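Local atomic coordinates of peptidoglycan synthetase penicillin-binding protein 3 (Bifidobacterium adolescentis, PDB entry 4YE5), a protein that probably binds penicillin and acts as a transpeptidase in peptidoglycan synthesis, as other class B penicillin-binding proteins do. Residues T23-L28 with Y187-Q192; Y50-N55 with G138-E143. All blocks are in the same frame, centred on the assembly; numbering follows the deposited sequence.

How the contacts relate
From its N terminus the chain enters strand 23-28, the first half of contact 1, whose partner 187-192 is 159 residues further on. After two short strands, 35-36 and 42-46, strand 50-54 closes the shorter loop of contact 2 with 138-143, 83 residues away. Contact 2 therefore falls between the two halves of contact 1, and the pairings nest without crossing. Each belongs to its own three-stranded antiparallel sheet: 23-28, 186-191 and 202-207 in one, 117-123, 50-54 and 140-144 in the other. With centres 11 Å apart the sheets touch in the dimerisation-domain region, Val26 CG1 standing 3.8 Å from Tyr141 CB and Tyr190 CE2 3.5 Å from Gly138 N.

Contact 1. Residues T23-L28 with Y187-Q192; sequences TTTVTL and YQVYQQ
Thr24 and Val26 pair with Tyr190 and Gln188 as the hydrogen-bonded rungs of an antiparallel beta ladder, in which strand 23-28 forms one edge of a three-stranded sheet and 187-191, part of the penicillin-binding protein dimerisation domain, its middle strand. Four backbone bonds fix the register; Val26 N to Gln188 O, at 2.7 Å, is nearly straight (171° at the hydrogen). Between these rungs Thr25 faces Val189 in a non-hydrogen-bonded pair, with its CA 3.3 Å from Gln188 O in a CA-H...O contact.

Tyr190 can be followed outward on the face it shares with Thr24, Val26 and Gln188. Its CB lies beside Thr24 O, which is also near the ring plane at the CD2 edge. With chi1 at -68°, CG is set beside the backbone N, and the ring runs back along its own strand past Val26. CD2 and then CE2 meet Val26 CG2, the latter at 3.9 Å, in an oblique apolar approach. At the tip, OH donates to Gln188 OE1 over 2.7 Å, reaching it from above the amide plane, 70° out of it. Because Gln188 is two residues back on the same strand, this bond ties together the ends of two neighbouring side chains.

Gln188 also meets Leu28, whose side chain crosses it at about a right angle, CD2 lying against the amide carbon CD. Strand 202-207 flanks the other edge of 187-191, and Met203 touches both Gln188 and Tyr190. On the opposite face Gln191 OE1 is hydrogen-bonded to Thr204 OG1, while the methyl CG2 of Thr25 comes within 4.1 Å of Tyr187 CB.

Contact 2. Residues Y50-N55 with G138-E143; sequences YTIIGN and GIVYAE
Strands 50-54 and 140-143 run antiparallel, their axes 4.4 Å apart at closest, and four backbone bonds join Thr51 to Glu143 and Ile53 to Tyr141, with Ile53 N to Tyr141 O (2.7 Å) nearly linear at 176°. A fifth, from Asn55 N to Ile139 O, carries the pairing beyond the strands. Both segments belong to the penicillin-binding protein dimerisation domain.

Ile53 packs over one face of the Tyr141 ring: its CB stands 3.9 Å from the ring centroid and 18° off the normal, a CH-pi contact offset toward the rim. Tyr141 has CG between its backbone N and carbonyl carbon (chi1 58°), which brings the ring across to the partner strand. The branches of Ile53 divide the work, CG2 lying 3.4 Å from Tyr141 OH and CG1 meeting Glu143 OE1, while Glu143 OE2 lies in plane at the ring's edge.

The other face is apolar. Ile52 CG2 touches Val140 CG1 at 3.5 Å, and Ala142 CB is met by both Ile52 CD1 and Tyr50 CD1. At the far end a water accepts a hydrogen bond from Asn55 ND2; its link to Gly138 O is too short to be trusted.

Strand 50-54 is the middle of its three-stranded sheet, with 117-123 bonded along its second edge. Helix 125-132 covers the apolar face, Ile131 on Val140 and Lys128 on Ala142 and Tyr50. Asn55 is the N-cap of helix 56-61, its OD1 accepting from Gln58 N, and Ile139 packs on Gln58 and Ala59 of that helix.

Contact 1. Residues T23-L28 with Y187-Q192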
loop_
_atom_site.group_PDB
_atom_site.type_symbol
_atom_site.label_atom_id
_atom_site.label_comp_id
_atom_site.label_asym_id
_atom_site.label_seq_id
_atom_site.Cartn_x
_atom_site.Cartn_y
_atom_site.Cartn_z
ATOM N N THR A 23 39.934 16.108 15.249
ATOM C CA THR A 23 39.247 15.938 13.974
ATOM C C THR A 23 37.730 16.074 14.143
ATOM O O THR A 23 37.181 15.805 15.214
ATOM C CB THR A 23 39.572 14.575 13.355
ATOM O OG1 THR A 23 40.830 14.125 13.866
ATOM C CG2 THR A 23 39.661 14.680 11.856
ATOM N N THR A 24 37.063 16.498 13.077
ATOM C CA THR A 24 35.646 16.801 13.137
ATOM C C THR A 24 34.944 16.259 11.905
ATOM O O THR A 24 35.366 16.526 10.781
ATOM C CB THR A 24 35.430 18.318 13.210
ATOM O OG1 THR A 24 36.078 18.830 14.378
ATOM C CG2 THR A 24 33.952 18.650 13.269
ATOM N N THR A 25 33.876 15.493 12.108
ATOM C CA THR A 25 33.128 14.965 10.986
ATOM C C THR A 25 31.756 15.611 10.897
ATOM O O THR A 25 31.018 15.688 11.881
ATOM C CB THR A 25 32.971 13.447 11.070
ATOM O OG1 THR A 25 34.266 12.842 11.036
ATOM C CG2 THR A 25 32.140 12.929 9.897
ATOM N N VAL A 26 31.425 16.087 9.705
ATOM C CA VAL A 26 30.138 16.714 9.471
ATOM C C VAL A 26 29.324 15.804 8.570
ATOM O O VAL A 26 29.781 15.401 7.506
ATOM C CB VAL A 26 30.295 18.119 8.824
ATOM C CG1 VAL A 26 28.941 18.677 8.434
ATOM C CG2 VAL A 26 31.012 19.085 9.770
ATOM N N THR A 27 28.110 15.483 8.998
ATOM C CA THR A 27 27.202 14.662 8.195
ATOM C C THR A 27 26.504 15.484 7.123
ATOM O O THR A 27 25.939 16.539 7.401
ATOM C CB THR A 27 26.137 14.027 9.089
ATOM O OG1 THR A 27 26.790 13.300 10.135
ATOM C CG2 THR A 27 25.215 13.091 8.284
ATOM N N LEU A 28 26.562 15.006 5.885
ATOM C CA LEU A 28 25.792 15.607 4.811
ATOM C C LEU A 28 24.545 14.733 4.630
ATOM O O LEU A 28 24.611 13.669 4.025
ATOM C CB LEU A 28 26.614 15.636 3.536
ATOM C CG LEU A 28 27.997 16.313 3.704
ATOM C CD1 LEU A 28 28.749 16.253 2.395
ATOM C CD2 LEU A 28 27.827 17.751 4.149
ATOM N N TYR A 187 29.535 12.837 4.026
ATOM C CA TYR A 187 30.197 13.467 5.155
ATOM C C TYR A 187 31.401 14.323 4.721
ATOM O O TYR A 187 31.859 14.232 3.578
ATOM C CB TYR A 187 30.646 12.402 6.158
ATOM C CG TYR A 187 31.593 11.383 5.546
ATOM C CD1 TYR A 187 32.940 11.674 5.369
ATOM C CD2 TYR A 187 31.129 10.140 5.125
ATOM C CE1 TYR A 187 33.805 10.757 4.802
ATOM C CE2 TYR A 187 31.986 9.209 4.560
ATOM C CZ TYR A 187 33.320 9.523 4.401
ATOM O OH TYR A 187 34.173 8.607 3.835
ATOM N N GLN A 188 31.885 15.150 5.643
ATOM C CA GLN A 188 33.122 15.923 5.469
ATOM C C GLN A 188 33.929 15.772 6.738
ATOM O O GLN A 188 33.380 15.821 7.838
ATOM C CB GLN A 188 32.825 17.411 5.263
ATOM C CG GLN A 188 32.178 17.746 3.916
ATOM C CD GLN A 188 31.507 19.108 3.920
ATOM O OE1 GLN A 188 31.329 19.713 4.968
ATOM N NE2 GLN A 188 31.118 19.583 2.747
ATOM N N VAL A 189 35.238 15.608 6.598
ATOM C CA VAL A 189 36.097 15.530 7.764
ATOM C C VAL A 189 37.048 16.717 7.762
ATOM O O VAL A 189 37.680 17.001 6.751
ATOM C CB VAL A 189 36.877 14.210 7.769
ATOM C CG1 VAL A 189 37.746 14.110 9.001
ATOM C CG2 VAL A 189 35.901 13.030 7.699
ATOM N N TYR A 190 37.131 17.428 8.883
ATOM C CA TYR A 190 37.968 18.625 8.965
ATOM C C TYR A 190 39.079 18.439 9.982
ATOM O O TYR A 190 38.841 17.878 11.034
ATOM C CB TYR A 190 37.116 19.815 9.395
ATOM C CG TYR A 190 36.120 20.222 8.353
ATOM C CD1 TYR A 190 36.479 21.106 7.338
ATOM C CD2 TYR A 190 34.817 19.717 8.368
ATOM C CE1 TYR A 190 35.568 21.472 6.363
ATOM C CE2 TYR A 190 33.898 20.095 7.404
ATOM C CZ TYR A 190 34.288 20.962 6.405
ATOM O OH TYR A 190 33.388 21.320 5.442
ATOM N N GLN A 191 40.283 18.922 9.686
ATOM C CA GLN A 191 41.303 18.967 10.719
ATOM C C GLN A 191 41.165 20.307 11.421
ATOM O O GLN A 191 41.480 21.342 10.846
ATOM C CB GLN A 191 42.704 18.826 10.129
ATOM C CG GLN A 191 42.876 17.655 9.186
ATOM C CD GLN A 191 42.613 16.306 9.836
ATOM O OE1 GLN A 191 41.859 15.481 9.304
ATOM N NE2 GLN A 191 43.248 16.064 10.979
ATOM N N GLN A 192 40.673 20.303 12.653
ATOM C CA GLN A 192 40.456 21.574 13.335
ATOM C C GLN A 192 41.569 21.859 14.324
ATOM O O GLN A 192 41.740 22.995 14.763
ATOM C CB GLN A 192 39.079 21.652 14.009
ATOM C CG GLN A 192 37.888 21.883 13.054
ATOM C CD GLN A 192 37.982 23.166 12.185
ATOM O OE1 GLN A 192 37.371 23.227 11.114
ATOM N NE2 GLN A 192 38.738 24.185 12.646
#

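Contact 2. Residues Y50-N55 with G138-E143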
loop_
_atom_site.group_PDB
_atom_site.type_symbol
_atom_site.label_atom_id
_atom_site.label_comp_id
_atom_site.label_asym_id
_atom_site.label_seq_id
_atom_site.Cartn_x
_atom_site.Cartn_y
_atom_site.Cartn_z
ATOM N N TYR A 50 17.072 24.118 6.571
ATOM C CA TYR A 50 18.233 23.755 7.381
ATOM C C TYR A 50 18.260 24.447 8.727
ATOM O O TYR A 50 17.801 25.580 8.873
ATOM C CB TYR A 50 19.520 24.082 6.625
ATOM C CG TYR A 50 19.684 23.273 5.372
ATOM C CD1 TYR A 50 20.258 22.012 5.419
ATOM C CD2 TYR A 50 19.262 23.758 4.142
ATOM C CE1 TYR A 50 20.408 21.253 4.284
ATOM C CE2 TYR A 50 19.412 22.994 2.983
ATOM C CZ TYR A 50 19.989 21.740 3.067
ATOM O OH TYR A 50 20.163 20.954 1.935
ATOM N N THR A 51 18.800 23.762 9.725
ATOM C CA THR A 51 19.182 24.456 10.944
ATOM C C THR A 51 20.689 24.701 10.881
ATOM O O THR A 51 21.461 23.776 10.599
ATOM C CB THR A 51 18.810 23.651 12.203
ATOM O OG1 THR A 51 17.401 23.378 12.190
ATOM C CG2 THR A 51 19.126 24.450 13.444
ATOM N N ILE A 52 21.104 25.944 11.105
ATOM C CA ILE A 52 22.527 26.278 11.077
ATOM C C ILE A 52 23.092 26.158 12.485
ATOM O O ILE A 52 22.604 26.805 13.421
ATOM C CB ILE A 52 22.780 27.692 10.514
ATOM C CG1 ILE A 52 22.246 27.799 9.077
ATOM C CG2 ILE A 52 24.288 28.051 10.566
ATOM C CD1 ILE A 52 22.769 26.702 8.144
ATOM N N ILE A 53 24.107 25.309 12.625
ATOM C CA ILE A 53 24.699 24.990 13.919
ATOM C C ILE A 53 26.113 25.542 14.017
ATOM O O ILE A 53 26.890 25.433 13.071
ATOM C CB ILE A 53 24.771 23.448 14.122
ATOM C CG1 ILE A 53 23.378 22.806 13.988
ATOM C CG2 ILE A 53 25.418 23.102 15.471
ATOM C CD1 ILE A 53 22.344 23.328 14.996
ATOM N N GLY A 54 26.451 26.127 15.161
ATOM C CA GLY A 54 27.829 26.493 15.448
ATOM C C GLY A 54 28.464 25.600 16.509
ATOM O O GLY A 54 27.774 25.033 17.365
ATOM N N ASN A 55 29.784 25.458 16.431
ATOM C CA ASN A 55 30.584 24.779 17.445
ATOM C C ASN A 55 31.401 25.830 18.209
ATOM O O ASN A 55 32.471 26.253 17.755
ATOM C CB ASN A 55 31.506 23.756 16.773
ATOM C CG ASN A 55 32.367 22.969 17.764
ATOM O OD1 ASN A 55 32.752 23.467 18.817
ATOM N ND2 ASN A 55 32.681 21.723 17.410
ATOM N N GLY A 138 33.527 22.810 9.514
ATOM C CA GLY A 138 33.912 22.329 10.818
ATOM C C GLY A 138 33.253 23.193 11.876
ATOM O O GLY A 138 32.612 22.681 12.784
ATOM N N ILE A 139 33.382 24.511 11.748
ATOM C CA ILE A 139 32.915 25.411 12.809
ATOM C C ILE A 139 31.418 25.654 12.723
ATOM O O ILE A 139 30.715 25.658 13.730
ATOM C CB ILE A 139 33.663 26.745 12.775
ATOM C CG1 ILE A 139 35.167 26.472 12.864
ATOM C CG2 ILE A 139 33.169 27.678 13.909
ATOM C CD1 ILE A 139 36.007 27.671 12.637
ATOM N N VAL A 140 30.936 25.857 11.509
ATOM C CA VAL A 140 29.517 26.059 11.282
ATOM C C VAL A 140 29.059 24.997 10.276
ATOM O O VAL A 140 29.758 24.716 9.303
ATOM C CB VAL A 140 29.254 27.468 10.721
ATOM C CG1 VAL A 140 27.785 27.675 10.473
ATOM C CG2 VAL A 140 29.790 28.528 11.676
ATOM N N TYR A 141 27.909 24.391 10.525
ATOM C CA TYR A 141 27.353 23.431 9.575
ATOM C C TYR A 141 25.828 23.464 9.557
ATOM O O TYR A 141 25.173 24.025 10.457
ATOM C CB TYR A 141 27.862 22.006 9.842
ATOM C CG TYR A 141 27.572 21.485 11.237
ATOM C CD1 TYR A 141 28.445 21.750 12.288
ATOM C CD2 TYR A 141 26.433 20.716 11.498
ATOM C CE1 TYR A 141 28.196 21.276 13.565
ATOM C CE2 TYR A 141 26.175 20.231 12.783
ATOM C CZ TYR A 141 27.063 20.517 13.807
ATOM O OH TYR A 141 26.829 20.047 15.078
ATOM N N ALA A 142 25.277 22.867 8.513
ATOM C CA ALA A 142 23.843 22.870 8.276
ATOM C C ALA A 142 23.232 21.503 8.587
ATOM O O ALA A 142 23.734 20.475 8.139
ATOM C CB ALA A 142 23.580 23.242 6.835
ATOM N N GLU A 143 22.139 21.495 9.348
ATOM C CA GLU A 143 21.400 20.257 9.593
ATOM C C GLU A 143 20.071 20.283 8.839
ATOM O O GLU A 143 19.223 21.125 9.106
ATOM C CB GLU A 143 21.182 20.017 11.097
ATOM C CG GLU A 143 22.357 19.293 11.767
ATOM C CD GLU A 143 22.190 19.089 13.280
ATOM O OE1 GLU A 143 21.244 19.658 13.876
ATOM O OE2 GLU A 143 23.027 18.356 13.869
HETATM O O HOH W 1 32.013 21.050 14.503
#